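Long-range contact in DUF4785 domain-containing protein (Legionella pneumophila subsp. pneumophila, PDB 4KH9), which is of unknown function but binds calcium and is built from three beta-rich domains, the last two probably related to the immunoglobulin-like E-set folds: residues T190-D196 and V244-Y248. Sequence-based numbering, arbitrary orientation.
Sequences TEYDVND and VQTEY
Gln245 in strand 238-248 gives its backbone N to Asp196 O (2.9 Å), where the loop chain 190-196 runs beside the strand with end-to-end directions 133° apart. Towards Tyr248 the two chains draw apart, and side chains and a water take over from direct backbone bonding. Thr246 donates OG1 to Asp193 O at 2.7 Å, from 28° outside the carbonyl plane; its chi1 of -169° sets the hydroxyl anti to the backbone N and turns Thr246 CG2 to Val194 CG2 (4.2 Å) and the CB of Tyr192. One step further, water 1 accepts from Asp193 N and donates to Glu247 O, spanning the wider gap.

Val194 CG1 meets Val244 CG1 at 3.7 Å, the two side chains crossing at about a right angle, with Val194 against Leu185 and Val244 against Ile183 of strand 178-186. Tyr192 CE1 lies 3.9 Å from Tyr248 CB, which sits at the edge of the Tyr192 ring, while Tyr192 OH is hydrogen-bonded to Thr162 OG1. At the far end Thr190 CG2 sits over the centre of the Tyr248 ring, 3.5 Å from the centroid, a CH-pi contact close to the ring normal.

A threonine hydroxyl and a water thus stand in for missing strand pairing, fastening the loop just ahead of Asp196, whose side chain lies beside the bound calcium ion.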
loop_
_atom_site.group_PDB
_atom_site.type_symbol
_atom_site.label_atom_id
_atom_site.label_comp_id
_atom_site.label_asym_id
_atom_site.label_seq_id
_atom_site.Cartn_x
_atom_site.Cartn_y
_atom_site.Cartn_z
ATOM N N THR A 190 21.948 -15.965 -10.684
ATOM C CA THR A 190 21.090 -16.619 -11.680
ATOM C C THR A 190 20.209 -15.625 -12.462
ATOM O O THR A 190 19.652 -14.682 -11.893
ATOM C CB THR A 190 20.179 -17.643 -10.960
ATOM O OG1 THR A 190 20.949 -18.498 -10.113
ATOM C CG2 THR A 190 19.362 -18.484 -11.916
ATOM N N GLU A 191 20.036 -15.894 -13.757
ATOM C CA GLU A 191 19.166 -15.136 -14.655
ATOM C C GLU A 191 17.942 -15.995 -14.913
ATOM O O GLU A 191 18.067 -17.096 -15.471
ATOM C CB GLU A 191 19.891 -14.738 -15.967
ATOM C CG GLU A 191 21.036 -13.741 -15.803
ATOM C CD GLU A 191 20.674 -12.322 -15.399
ATOM O OE1 GLU A 191 19.693 -11.767 -15.946
ATOM O OE2 GLU A 191 21.414 -11.743 -14.572
ATOM N N TYR A 192 16.779 -15.549 -14.417
ATOM C CA TYR A 192 15.544 -16.323 -14.584
ATOM C C TYR A 192 14.792 -15.891 -15.824
ATOM O O TYR A 192 14.966 -14.758 -16.288
ATOM C CB TYR A 192 14.609 -16.167 -13.359
ATOM C CG TYR A 192 15.207 -16.587 -12.031
ATOM C CD1 TYR A 192 15.493 -17.923 -11.762
ATOM C CD2 TYR A 192 15.432 -15.656 -11.024
ATOM C CE1 TYR A 192 16.018 -18.318 -10.530
ATOM C CE2 TYR A 192 15.939 -16.040 -9.782
ATOM C CZ TYR A 192 16.243 -17.374 -9.544
ATOM O OH TYR A 192 16.755 -17.770 -8.327
ATOM N N ASP A 193 13.944 -16.792 -16.323
ATOM C CA ASP A 193 12.964 -16.580 -17.376
ATOM C C ASP A 193 11.598 -16.799 -16.775
ATOM O O ASP A 193 11.274 -17.913 -16.356
ATOM C CB ASP A 193 13.170 -17.457 -18.604
ATOM C CG ASP A 193 12.172 -17.063 -19.711
ATOM O OD1 ASP A 193 12.131 -15.870 -20.078
ATOM O OD2 ASP A 193 11.352 -17.916 -20.101
ATOM N N VAL A 194 10.816 -15.726 -16.673
ATOM C CA VAL A 194 9.507 -15.759 -16.026
ATOM C C VAL A 194 8.381 -15.659 -17.066
ATOM O O VAL A 194 8.440 -14.808 -17.936
ATOM C CB VAL A 194 9.408 -14.617 -14.970
ATOM C CG1 VAL A 194 8.050 -14.612 -14.278
ATOM C CG2 VAL A 194 10.525 -14.734 -13.928
ATOM N N ASN A 195 7.348 -16.503 -16.922
ATOM C CA ASN A 195 6.158 -16.489 -17.755
ATOM C C ASN A 195 4.893 -16.575 -16.879
ATOM O O ASN A 195 3.843 -16.091 -17.301
ATOM C CB ASN A 195 6.185 -17.621 -18.784
ATOM C CG ASN A 195 7.208 -17.452 -19.887
ATOM O OD1 ASN A 195 7.172 -16.486 -20.659
ATOM N ND2 ASN A 195 8.125 -18.407 -20.009
ATOM N N ASP A 196 4.983 -17.180 -15.671
ATOM C CA ASP A 196 3.816 -17.296 -14.813
ATOM C C ASP A 196 3.826 -16.142 -13.794
ATOM O O ASP A 196 4.530 -16.190 -12.769
ATOM C CB ASP A 196 3.762 -18.692 -14.142
ATOM C CG ASP A 196 2.471 -19.032 -13.400
ATOM O OD1 ASP A 196 1.535 -18.205 -13.418
ATOM O OD2 ASP A 196 2.408 -20.121 -12.785
ATOM N N VAL A 244 4.374 -14.591 -8.543
ATOM C CA VAL A 244 5.242 -15.031 -9.621
ATOM C C VAL A 244 5.714 -16.496 -9.350
ATOM O O VAL A 244 6.114 -16.838 -8.218
ATOM C CB VAL A 244 6.429 -14.043 -9.720
ATOM C CG1 VAL A 244 7.520 -14.543 -10.650
ATOM C CG2 VAL A 244 5.954 -12.644 -10.146
ATOM N N GLN A 245 5.717 -17.323 -10.398
ATOM C CA GLN A 245 6.289 -18.656 -10.289
ATOM C C GLN A 245 7.120 -18.990 -11.537
ATOM O O GLN A 245 6.694 -18.715 -12.645
ATOM C CB GLN A 245 5.246 -19.749 -10.041
ATOM C CG GLN A 245 5.935 -21.075 -9.704
ATOM C CD GLN A 245 5.046 -22.142 -9.179
ATOM O OE1 GLN A 245 4.424 -22.008 -8.133
ATOM N NE2 GLN A 245 5.088 -23.285 -9.815
ATOM N N THR A 246 8.320 -19.540 -11.340
ATOM C CA THR A 246 9.150 -20.037 -12.435
ATOM C C THR A 246 9.904 -21.267 -11.903
ATOM O O THR A 246 9.676 -21.688 -10.767
ATOM C CB THR A 246 10.053 -18.966 -13.070
ATOM O OG1 THR A 246 10.609 -19.520 -14.265
ATOM C CG2 THR A 246 11.161 -18.478 -12.157
ATOM N N GLU A 247 10.723 -21.883 -12.760
ATOM C CA GLU A 247 11.516 -23.058 -12.419
ATOM C C GLU A 247 12.920 -22.862 -12.912
ATOM O O GLU A 247 13.125 -22.366 -14.018
ATOM C CB GLU A 247 10.927 -24.374 -12.985
ATOM C CG GLU A 247 9.481 -24.688 -12.606
ATOM C CD GLU A 247 8.422 -24.000 -13.456
ATOM O OE1 GLU A 247 8.382 -24.257 -14.682
ATOM O OE2 GLU A 247 7.619 -23.218 -12.895
ATOM N N TYR A 248 13.891 -23.218 -12.082
ATOM C CA TYR A 248 15.290 -23.156 -12.460
ATOM C C TYR A 248 15.897 -24.489 -12.071
ATOM O O TYR A 248 16.153 -24.753 -10.891
ATOM C CB TYR A 248 16.020 -21.947 -11.866
ATOM C CG TYR A 248 17.415 -21.809 -12.424
ATOM C CD1 TYR A 248 17.632 -21.259 -13.687
ATOM C CD2 TYR A 248 18.523 -22.255 -11.706
ATOM C CE1 TYR A 248 18.916 -21.167 -14.224
ATOM C CE2 TYR A 248 19.811 -22.156 -12.227
ATOM C CZ TYR A 248 20.003 -21.609 -13.485
ATOM O OH TYR A 248 21.274 -21.501 -13.985
HETATM O O HOH W 1 13.836 -19.467 -15.011
#